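Long-range contacts in borrelidin polyketide synthase, type I (Streptomyces parvulus, PDB 6OBT), which probably removes water from a beta-hydroxyacyl intermediate, through its dehydratase domain, while the modular synthase assembles the polyketide borrelidin: residues G41-V45 / Y67-A71; G60-P65 / L113-V119; Y192-C198 / H227-A233. One frame throughout, in Å; residues are numbered along the deposited sequence.

Contact 1 (G41-V45 / Y67-A71); sequences GHAFV and YPWLA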
loop_
_atom_site.group_PDB
_atom_site.type_symbol
_atom_site.label_atom_id
_atom_site.label_comp_id
_atom_site.label_asym_id
_atom_site.label_seq_id
_atom_site.Cartn_x
_atom_site.Cartn_y
_atom_site.Cartn_z
ATOM N N GLY A 41 -10.208 -3.785 -8.832
ATOM C CA GLY A 41 -11.124 -4.581 -9.638
ATOM C C GLY A 41 -10.839 -6.067 -9.741
ATOM O O GLY A 41 -11.333 -6.717 -10.668
ATOM N N HIS A 42 -10.048 -6.629 -8.830
ATOM C CA HIS A 42 -9.791 -8.062 -8.778
ATOM C C HIS A 42 -10.248 -8.612 -7.439
ATOM O O HIS A 42 -10.084 -7.958 -6.405
ATOM C CB HIS A 42 -8.314 -8.392 -8.968
ATOM C CG HIS A 42 -8.070 -9.824 -9.337
ATOM N ND1 HIS A 42 -7.982 -10.835 -8.401
ATOM C CD2 HIS A 42 -7.938 -10.420 -10.548
ATOM C CE1 HIS A 42 -7.778 -11.986 -9.017
ATOM N NE2 HIS A 42 -7.752 -11.762 -10.322
ATOM N N ALA A 43 -10.797 -9.828 -7.465
ATOM C CA ALA A 43 -11.319 -10.442 -6.247
ATOM C C ALA A 43 -10.220 -10.680 -5.214
ATOM O O ALA A 43 -10.422 -10.430 -4.017
ATOM C CB ALA A 43 -12.027 -11.757 -6.584
ATOM N N PHE A 44 -9.045 -11.142 -5.653
ATOM C CA PHE A 44 -7.966 -11.449 -4.718
ATOM C C PHE A 44 -7.164 -10.219 -4.310
ATOM O O PHE A 44 -6.612 -10.198 -3.207
ATOM C CB PHE A 44 -6.997 -12.463 -5.310
ATOM C CG PHE A 44 -7.559 -13.855 -5.427
ATOM C CD1 PHE A 44 -8.709 -14.219 -4.749
ATOM C CD2 PHE A 44 -6.930 -14.791 -6.222
ATOM C CE1 PHE A 44 -9.225 -15.508 -4.871
ATOM C CE2 PHE A 44 -7.436 -16.073 -6.349
ATOM C CZ PHE A 44 -8.582 -16.432 -5.667
ATOM N N VAL A 45 -7.031 -9.224 -5.182
ATOM C CA VAL A 45 -6.293 -8.014 -4.807
ATOM C C VAL A 45 -7.182 -6.807 -5.075
ATOM O O VAL A 45 -7.072 -6.165 -6.129
ATOM C CB VAL A 45 -4.937 -7.925 -5.525
ATOM C CG1 VAL A 45 -3.957 -8.872 -4.863
ATOM C CG2 VAL A 45 -5.054 -8.247 -7.007
ATOM N N TYR A 67 -13.103 -17.150 0.458
ATOM C CA TYR A 67 -13.213 -17.843 -0.825
ATOM C C TYR A 67 -13.262 -19.336 -0.544
ATOM O O TYR A 67 -12.270 -20.051 -0.730
ATOM C CB TYR A 67 -12.041 -17.501 -1.746
ATOM C CG TYR A 67 -11.619 -16.045 -1.721
ATOM C CD1 TYR A 67 -10.628 -15.605 -0.853
ATOM C CD2 TYR A 67 -12.210 -15.116 -2.570
ATOM C CE1 TYR A 67 -10.236 -14.285 -0.827
ATOM C CE2 TYR A 67 -11.830 -13.788 -2.552
ATOM C CZ TYR A 67 -10.839 -13.379 -1.677
ATOM O OH TYR A 67 -10.443 -12.058 -1.648
ATOM N N PRO A 68 -14.401 -19.841 -0.064
ATOM C CA PRO A 68 -14.450 -21.257 0.343
ATOM C C PRO A 68 -14.134 -22.227 -0.776
ATOM O O PRO A 68 -13.668 -23.334 -0.487
ATOM C CB PRO A 68 -15.885 -21.436 0.864
ATOM C CG PRO A 68 -16.641 -20.238 0.407
ATOM C CD PRO A 68 -15.651 -19.128 0.244
ATOM N N TRP A 69 -14.342 -21.844 -2.039
ATOM C CA TRP A 69 -14.026 -22.746 -3.140
ATOM C C TRP A 69 -12.530 -23.017 -3.259
ATOM O O TRP A 69 -12.144 -23.960 -3.950
ATOM C CB TRP A 69 -14.583 -22.192 -4.463
ATOM C CG TRP A 69 -14.067 -20.842 -4.820
ATOM C CD1 TRP A 69 -14.633 -19.638 -4.509
ATOM C CD2 TRP A 69 -12.867 -20.549 -5.541
ATOM N NE1 TRP A 69 -13.854 -18.611 -4.991
ATOM C CE2 TRP A 69 -12.764 -19.143 -5.628
ATOM C CE3 TRP A 69 -11.867 -21.338 -6.118
ATOM C CZ2 TRP A 69 -11.702 -18.508 -6.268
ATOM C CZ3 TRP A 69 -10.809 -20.705 -6.751
ATOM C CH2 TRP A 69 -10.736 -19.304 -6.823
ATOM N N LEU A 70 -11.682 -22.238 -2.583
ATOM C CA LEU A 70 -10.257 -22.556 -2.557
ATOM C C LEU A 70 -9.975 -23.900 -1.879
ATOM O O LEU A 70 -8.919 -24.498 -2.119
ATOM C CB LEU A 70 -9.486 -21.423 -1.863
ATOM C CG LEU A 70 -9.288 -20.133 -2.674
ATOM C CD1 LEU A 70 -8.659 -19.018 -1.824
ATOM C CD2 LEU A 70 -8.454 -20.385 -3.920
ATOM N N ALA A 71 -10.897 -24.405 -1.058
ATOM C CA ALA A 71 -10.703 -25.729 -0.479
ATOM C C ALA A 71 -10.861 -26.836 -1.513
ATOM O O ALA A 71 -10.568 -28.000 -1.209
ATOM C CB ALA A 71 -11.678 -25.956 0.677
HETATM O O HOH W 1 -8.590 -9.867 -0.946
#
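F44 drives the edge of its ring into the face of Y67, joining two loops of the double-hotdog fold of polyketide synthase dehydratases. One loop separates strands 38-39 and 47-50; the other follows strand 55-62 and turns through a short 3-10 segment at P68-A71. The pair illustrates how a single aromatic side chain can organise a loop-to-loop junction.

The aromatic contact is a T-shaped stack, with centroids 5.0 Å apart and planes at 84°. F44 CE1 stands above the centre of the phenol ring. The far end of the same phenylalanine meets the indole of W69, where F44 CZ approaches W69 CH2 to 3.8 Å. L70 adds a methyl group obliquely to the ring, with L70 CD2 4.3 Å from F44 CZ. F44 CG lies anti to its own carbonyl carbon (chi1 -71°), and from that position the rim of the ring reaches both the tyrosine and the tryptophan. L62, V85, L89 and P228 also touch F44, while Y224 meets it edge to face.

The polar bonds gather at the phenol oxygen. Y67 OH donates to A43 O at 2.9 Å, approaching from well above the carbonyl plane. A water donates to both Y67 OH and F44 O, so the hydroxyl gives one bond and receives another, and two successive carbonyls of the 41-45 loop are tied directly or indirectly to one side chain.

Within that loop, H42 helps to set the backbone that carries F44. Its outer nitrogen, NE2, is bonded to E88 of helix 83-97. Its other ring nitrogen turns back on the loop: H42 ND1 accepts from F44 N at 3.0 Å, with the amide tilted 19° from the imidazole plane.

Contact 2 (G60-P65 / L113-V119); sequences GRLSLP and LGASDTV
L62 and V119 face each other as a hydrogen-bonded antiparallel pair, and S63 and T118 still lie side by side beyond them. Both bonds lie in the carbonyl planes: L62 N gives to V119 O at 2.8 Å, nearly straight, and V119 N returns a more bent bond to L62 O at 3.0 Å. Two CA-H...O contacts flank them, one from R61 CA to V119 O and a longer one from T118 CA to L62 O.

Polar groups order the loop beyond the pair. D117 OD2 accepts from G114 N at 2.8 Å, met from above the carboxylate plane, and also forms a salt bridge with R142; this helps to hold the turn through A115 and S116. L64 N gives a hydrogen bond to a water 3.0 Å away. That water donates to G114 O at 2.6 Å; its approach to D117 O is too short to be relied on.

Side-chain packing differs along the contact. R61 runs out with CG anti to the backbone N (chi1 -170°), and its aliphatic part crosses T118 at a slant, with CG and CD both 3.2 Å from T118 OG1. R61 also packs on T33 of the second subunit. L64 crosses L113, its CD1 branch lying 4.1 Å from L113 CB and pressing on the loop backbone, 3.1 Å from G114 O; both leucines rest on V79.

Strands 55-62 and 119-127 are antiparallel neighbours in the double-hotdog dehydratase fold, and here the strand pair runs on into a loop, with backbone pairing succeeded by a turn, a bridging water and leucine packing.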
loop_
_atom_site.group_PDB
_atom_site.type_symbol
_atom_site.label_atom_id
_atom_site.label_comp_id
_atom_site.label_asym_id
_atom_site.label_seq_id
_atom_site.Cartn_x
_atom_site.Cartn_y
_atom_site.Cartn_z
ATOM N N GLY A 60 -4.178 -7.737 -0.955
ATOM C CA GLY A 60 -5.410 -8.401 -0.587
ATOM C C GLY A 60 -5.215 -9.278 0.627
ATOM O O GLY A 60 -4.102 -9.452 1.128
ATOM N N ARG A 61 -6.329 -9.845 1.090
ATOM C CA ARG A 61 -6.354 -10.829 2.164
ATOM C C ARG A 61 -6.999 -12.110 1.642
ATOM O O ARG A 61 -8.118 -12.067 1.117
ATOM C CB ARG A 61 -7.152 -10.312 3.355
ATOM C CG ARG A 61 -7.032 -11.160 4.607
ATOM C CD ARG A 61 -7.749 -10.510 5.775
ATOM N NE ARG A 61 -9.189 -10.403 5.546
ATOM C CZ ARG A 61 -10.047 -9.864 6.409
ATOM N NH1 ARG A 61 -9.610 -9.377 7.565
ATOM N NH2 ARG A 61 -11.341 -9.809 6.116
ATOM N N LEU A 62 -6.306 -13.241 1.793
ATOM C CA LEU A 62 -6.818 -14.545 1.377
ATOM C C LEU A 62 -7.159 -15.386 2.599
ATOM O O LEU A 62 -6.377 -15.456 3.555
ATOM C CB LEU A 62 -5.802 -15.296 0.513
ATOM C CG LEU A 62 -5.495 -14.766 -0.886
ATOM C CD1 LEU A 62 -4.638 -15.775 -1.641
ATOM C CD2 LEU A 62 -6.772 -14.421 -1.661
ATOM N N SER A 63 -8.319 -16.033 2.557
ATOM C CA SER A 63 -8.715 -16.986 3.579
ATOM C C SER A 63 -9.807 -17.868 2.993
ATOM O O SER A 63 -10.489 -17.489 2.038
ATOM C CB SER A 63 -9.196 -16.288 4.853
ATOM O OG SER A 63 -10.519 -15.794 4.723
ATOM N N LEU A 64 -9.965 -19.049 3.573
ATOM C CA LEU A 64 -11.010 -19.931 3.070
ATOM C C LEU A 64 -12.417 -19.433 3.413
ATOM O O LEU A 64 -13.343 -19.659 2.629
ATOM C CB LEU A 64 -10.799 -21.359 3.576
ATOM C CG LEU A 64 -9.501 -21.962 3.013
ATOM C CD1 LEU A 64 -8.945 -23.059 3.914
ATOM C CD2 LEU A 64 -9.684 -22.471 1.582
ATOM N N PRO A 65 -12.649 -18.749 4.540
ATOM C CA PRO A 65 -13.991 -18.172 4.733
ATOM C C PRO A 65 -14.341 -17.109 3.708
ATOM O O PRO A 65 -15.526 -16.912 3.416
ATOM C CB PRO A 65 -13.922 -17.611 6.157
ATOM C CG PRO A 65 -12.963 -18.526 6.839
ATOM C CD PRO A 65 -11.899 -18.794 5.813
ATOM N N LEU A 113 -3.171 -22.917 2.759
ATOM C CA LEU A 113 -4.225 -22.239 3.497
ATOM C C LEU A 113 -4.775 -23.182 4.559
ATOM O O LEU A 113 -5.356 -24.223 4.235
ATOM C CB LEU A 113 -5.335 -21.760 2.564
ATOM C CG LEU A 113 -4.923 -20.657 1.584
ATOM C CD1 LEU A 113 -5.984 -20.434 0.515
ATOM C CD2 LEU A 113 -4.625 -19.371 2.335
ATOM N N GLY A 114 -4.575 -22.825 5.824
ATOM C CA GLY A 114 -5.222 -23.556 6.888
ATOM C C GLY A 114 -6.697 -23.222 6.962
ATOM O O GLY A 114 -7.167 -22.262 6.349
ATOM N N ALA A 115 -7.436 -24.044 7.708
ATOM C CA ALA A 115 -8.850 -23.757 7.927
ATOM C C ALA A 115 -9.028 -22.409 8.611
ATOM O O ALA A 115 -9.953 -21.652 8.288
ATOM C CB ALA A 115 -9.488 -24.871 8.756
ATOM N N SER A 116 -8.140 -22.091 9.555
ATOM C CA SER A 116 -8.194 -20.876 10.348
ATOM C C SER A 116 -7.400 -19.725 9.744
ATOM O O SER A 116 -7.555 -18.583 10.186
ATOM C CB SER A 116 -7.669 -21.168 11.762
ATOM O OG SER A 116 -6.297 -20.822 11.880
ATOM N N ASP A 117 -6.567 -19.993 8.745
ATOM C CA ASP A 117 -5.540 -19.045 8.345
ATOM C C ASP A 117 -6.132 -17.830 7.643
ATOM O O ASP A 117 -7.122 -17.920 6.917
ATOM C CB ASP A 117 -4.522 -19.721 7.422
ATOM C CG ASP A 117 -3.548 -20.608 8.173
ATOM O OD1 ASP A 117 -3.515 -20.544 9.422
ATOM O OD2 ASP A 117 -2.811 -21.367 7.510
ATOM N N THR A 118 -5.515 -16.682 7.887
ATOM C CA THR A 118 -5.712 -15.493 7.074
ATOM C C THR A 118 -4.339 -15.009 6.639
ATOM O O THR A 118 -3.381 -15.053 7.416
ATOM C CB THR A 118 -6.473 -14.414 7.849
ATOM O OG1 THR A 118 -6.765 -13.328 6.969
ATOM C CG2 THR A 118 -5.658 -13.915 9.036
ATOM N N VAL A 119 -4.214 -14.615 5.382
ATOM C CA VAL A 119 -2.905 -14.299 4.829
ATOM C C VAL A 119 -2.992 -12.994 4.055
ATOM O O VAL A 119 -3.891 -12.823 3.223
ATOM C CB VAL A 119 -2.394 -15.437 3.923
ATOM C CG1 VAL A 119 -1.024 -15.128 3.424
ATOM C CG2 VAL A 119 -2.370 -16.741 4.683
HETATM O O HOH W 2 -7.892 -19.851 5.653
#

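Contact 3 (Y192-C198 / H227-A233); sequences YGPQFRC and HPGLFDA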
loop_
_atom_site.group_PDB
_atom_site.type_symbol
_atom_site.label_atom_id
_atom_site.label_comp_id
_atom_site.label_asym_id
_atom_site.label_seq_id
_atom_site.Cartn_x
_atom_site.Cartn_y
_atom_site.Cartn_z
ATOM N N TYR A 192 -9.415 -32.791 -6.508
ATOM C CA TYR A 192 -10.047 -31.619 -7.111
ATOM C C TYR A 192 -11.513 -31.556 -6.701
ATOM O O TYR A 192 -12.263 -32.507 -6.910
ATOM C CB TYR A 192 -9.915 -31.639 -8.636
ATOM C CG TYR A 192 -8.510 -31.340 -9.102
ATOM C CD1 TYR A 192 -7.958 -30.073 -8.956
ATOM C CD2 TYR A 192 -7.708 -32.349 -9.609
ATOM C CE1 TYR A 192 -6.657 -29.807 -9.364
ATOM C CE2 TYR A 192 -6.419 -32.099 -10.015
ATOM C CZ TYR A 192 -5.889 -30.847 -9.878
ATOM O OH TYR A 192 -4.590 -30.633 -10.283
ATOM N N GLY A 193 -11.918 -30.436 -6.115
ATOM C CA GLY A 193 -13.277 -30.282 -5.659
ATOM C C GLY A 193 -14.184 -29.722 -6.739
ATOM O O GLY A 193 -13.768 -29.496 -7.878
ATOM N N PRO A 194 -15.454 -29.492 -6.386
ATOM C CA PRO A 194 -16.444 -29.070 -7.399
ATOM C C PRO A 194 -16.004 -27.934 -8.305
ATOM O O PRO A 194 -16.181 -28.013 -9.524
ATOM C CB PRO A 194 -17.646 -28.671 -6.532
ATOM C CG PRO A 194 -17.534 -29.530 -5.323
ATOM C CD PRO A 194 -16.061 -29.688 -5.057
ATOM N N GLN A 195 -15.436 -26.866 -7.747
ATOM C CA GLN A 195 -15.115 -25.712 -8.579
ATOM C C GLN A 195 -13.958 -25.964 -9.535
ATOM O O GLN A 195 -13.759 -25.166 -10.459
ATOM C CB GLN A 195 -14.801 -24.506 -7.694
ATOM C CG GLN A 195 -16.037 -23.815 -7.169
ATOM C CD GLN A 195 -16.559 -22.750 -8.107
ATOM O OE1 GLN A 195 -16.340 -22.798 -9.322
ATOM N NE2 GLN A 195 -17.267 -21.783 -7.549
ATOM N N PHE A 196 -13.187 -27.039 -9.334
ATOM C CA PHE A 196 -12.053 -27.335 -10.198
ATOM C C PHE A 196 -12.309 -28.500 -11.149
ATOM O O PHE A 196 -11.509 -28.708 -12.067
ATOM C CB PHE A 196 -10.794 -27.632 -9.360
ATOM C CG PHE A 196 -10.151 -26.384 -8.759
ATOM C CD1 PHE A 196 -8.997 -25.850 -9.304
ATOM C CD2 PHE A 196 -10.702 -25.775 -7.643
ATOM C CE1 PHE A 196 -8.404 -24.705 -8.765
ATOM C CE2 PHE A 196 -10.108 -24.620 -7.078
ATOM C CZ PHE A 196 -8.963 -24.086 -7.663
ATOM N N ARG A 197 -13.403 -29.248 -10.977
ATOM C CA ARG A 197 -13.684 -30.410 -11.832
ATOM C C ARG A 197 -14.377 -29.931 -13.106
ATOM O O ARG A 197 -15.577 -30.127 -13.334
ATOM C CB ARG A 197 -14.525 -31.451 -11.109
ATOM C CG ARG A 197 -13.840 -32.044 -9.871
ATOM C CD ARG A 197 -14.518 -33.308 -9.364
ATOM N NE ARG A 197 -15.867 -33.097 -8.838
ATOM C CZ ARG A 197 -16.180 -33.061 -7.545
ATOM N NH1 ARG A 197 -15.237 -33.204 -6.620
ATOM N NH2 ARG A 197 -17.442 -32.879 -7.170
ATOM N N CYS A 198 -13.569 -29.330 -13.966
ATOM C CA CYS A 198 -14.061 -28.617 -15.129
ATOM C C CYS A 198 -13.885 -29.387 -16.419
ATOM O O CYS A 198 -14.505 -29.023 -17.422
ATOM C CB CYS A 198 -13.341 -27.283 -15.261
ATOM S SG CYS A 198 -13.843 -26.132 -13.969
ATOM N N HIS A 227 -11.069 -17.225 -14.263
ATOM C CA HIS A 227 -11.304 -17.820 -12.948
ATOM C C HIS A 227 -10.272 -18.909 -12.652
ATOM O O HIS A 227 -10.047 -19.791 -13.501
ATOM C CB HIS A 227 -12.707 -18.428 -12.873
ATOM C CG HIS A 227 -13.148 -18.776 -11.485
ATOM N ND1 HIS A 227 -12.738 -19.924 -10.837
ATOM C CD2 HIS A 227 -13.969 -18.128 -10.624
ATOM C CE1 HIS A 227 -13.280 -19.961 -9.630
ATOM N NE2 HIS A 227 -14.034 -18.883 -9.475
ATOM N N PRO A 228 -9.657 -18.906 -11.462
ATOM C CA PRO A 228 -8.614 -19.907 -11.159
ATOM C C PRO A 228 -9.018 -21.355 -11.377
ATOM O O PRO A 228 -8.164 -22.175 -11.746
ATOM C CB PRO A 228 -8.300 -19.623 -9.682
ATOM C CG PRO A 228 -8.506 -18.138 -9.567
ATOM C CD PRO A 228 -9.691 -17.824 -10.457
ATOM N N GLY A 229 -10.277 -21.713 -11.125
ATOM C CA GLY A 229 -10.658 -23.110 -11.274
ATOM C C GLY A 229 -10.654 -23.546 -12.722
ATOM O O GLY A 229 -10.345 -24.704 -13.035
ATOM N N LEU A 230 -10.993 -22.627 -13.618
ATOM C CA LEU A 230 -10.977 -22.922 -15.044
ATOM C C LEU A 230 -9.560 -22.824 -15.595
ATOM O O LEU A 230 -9.122 -23.690 -16.360
ATOM C CB LEU A 230 -11.919 -21.965 -15.763
ATOM C CG LEU A 230 -12.047 -22.107 -17.271
ATOM C CD1 LEU A 230 -12.528 -23.505 -17.581
ATOM C CD2 LEU A 230 -13.013 -21.093 -17.800
ATOM N N PHE A 231 -8.825 -21.786 -15.179
ATOM C CA PHE A 231 -7.402 -21.695 -15.481
ATOM C C PHE A 231 -6.667 -22.970 -15.052
ATOM O O PHE A 231 -5.855 -23.518 -15.811
ATOM C CB PHE A 231 -6.837 -20.444 -14.776
ATOM C CG PHE A 231 -5.600 -19.847 -15.414
ATOM C CD1 PHE A 231 -5.298 -18.507 -15.213
ATOM C CD2 PHE A 231 -4.721 -20.620 -16.153
ATOM C CE1 PHE A 231 -4.167 -17.935 -15.766
ATOM C CE2 PHE A 231 -3.588 -20.061 -16.704
ATOM C CZ PHE A 231 -3.304 -18.722 -16.503
ATOM N N ASP A 232 -6.943 -23.472 -13.838
ATOM C CA ASP A 232 -6.220 -24.651 -13.377
ATOM C C ASP A 232 -6.614 -25.895 -14.170
ATOM O O ASP A 232 -5.765 -26.748 -14.477
ATOM C CB ASP A 232 -6.470 -24.893 -11.885
ATOM C CG ASP A 232 -5.693 -26.065 -11.365
ATOM O OD1 ASP A 232 -6.306 -27.110 -11.021
ATOM O OD2 ASP A 232 -4.451 -25.955 -11.343
ATOM N N ALA A 233 -7.897 -26.033 -14.489
ATOM C CA ALA A 233 -8.317 -27.206 -15.254
ATOM C C ALA A 233 -7.747 -27.184 -16.669
ATOM O O ALA A 233 -7.516 -28.250 -17.256
ATOM C CB ALA A 233 -9.836 -27.289 -15.279
HETATM O O HOH W 3 -2.996 -28.156 -10.174
#
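F196 lays one ring face over G229, where the YGPQF segment of this double-hotdog dehydratase meets the first turn of helix 228-236. YGPxF and the helix sequence, with D232 and H236 in a DxxxH pattern, are both recognisable motifs of polyketide synthase dehydratases, consistent with a place near the active site.

The tight part centres on the glycine. G229 CA stands 3.9 Å from the centroid of the F196 ring and 19° off its normal, a CH-pi contact. Because G229 has no side chain, the loop backbone also comes close, with Q195 O 3.8 Å from G229 CA; that carbonyl oxygen is buried and has no hydrogen-bonding partner. Deeper along the helix, C198 CB abuts A233 CB at 3.5 Å. F196 turns its edge to D232, so one ring packs on two successive turns of the helix. At the helix start H227 serves as N-cap, with H227 ND1 accepting from G229 N at 3.1 Å.

The looser side is at Q195, which reaches toward H227, their amide and imidazole planes only 14° apart; yet Q195 OE1 stays 4.2 Å from H227 CE1 and bonds to T219 instead. Y192 and D232, approaching from opposite directions, touch closely. With CG anti to its backbone N (chi1 -178°), D232 brings OD1 to 3.2 Å from Y192 CE1, while OD1 bonds to H236 ND1. The second carboxylate oxygen is linked through a single bound water: 2.9 Å from Y192 OH, it donates to D232 OD2.

Contact 3 is the buried one of the three, whereas contacts 1 and 2 are only partly buried, and contact 2, farthest from the chain centre, includes exposed residues. The chemistry follows: main-chain pairing at the end of two neighbouring strands in contact 2, an aromatic cluster with one direct phenol-to-carbonyl bond in contact 1, and close helix packing without direct cross-segment hydrogen bonds in contact 3. Contact 1 is the bridge. Y67 packs on L62 and L70 on L64, tying it to contact 2 through consecutive parts of one chain run, while W69 touches Q195, F196, H227 and P228 of contact 3. Contacts 2 and 3 remain about 9 Å apart at their nearest atoms.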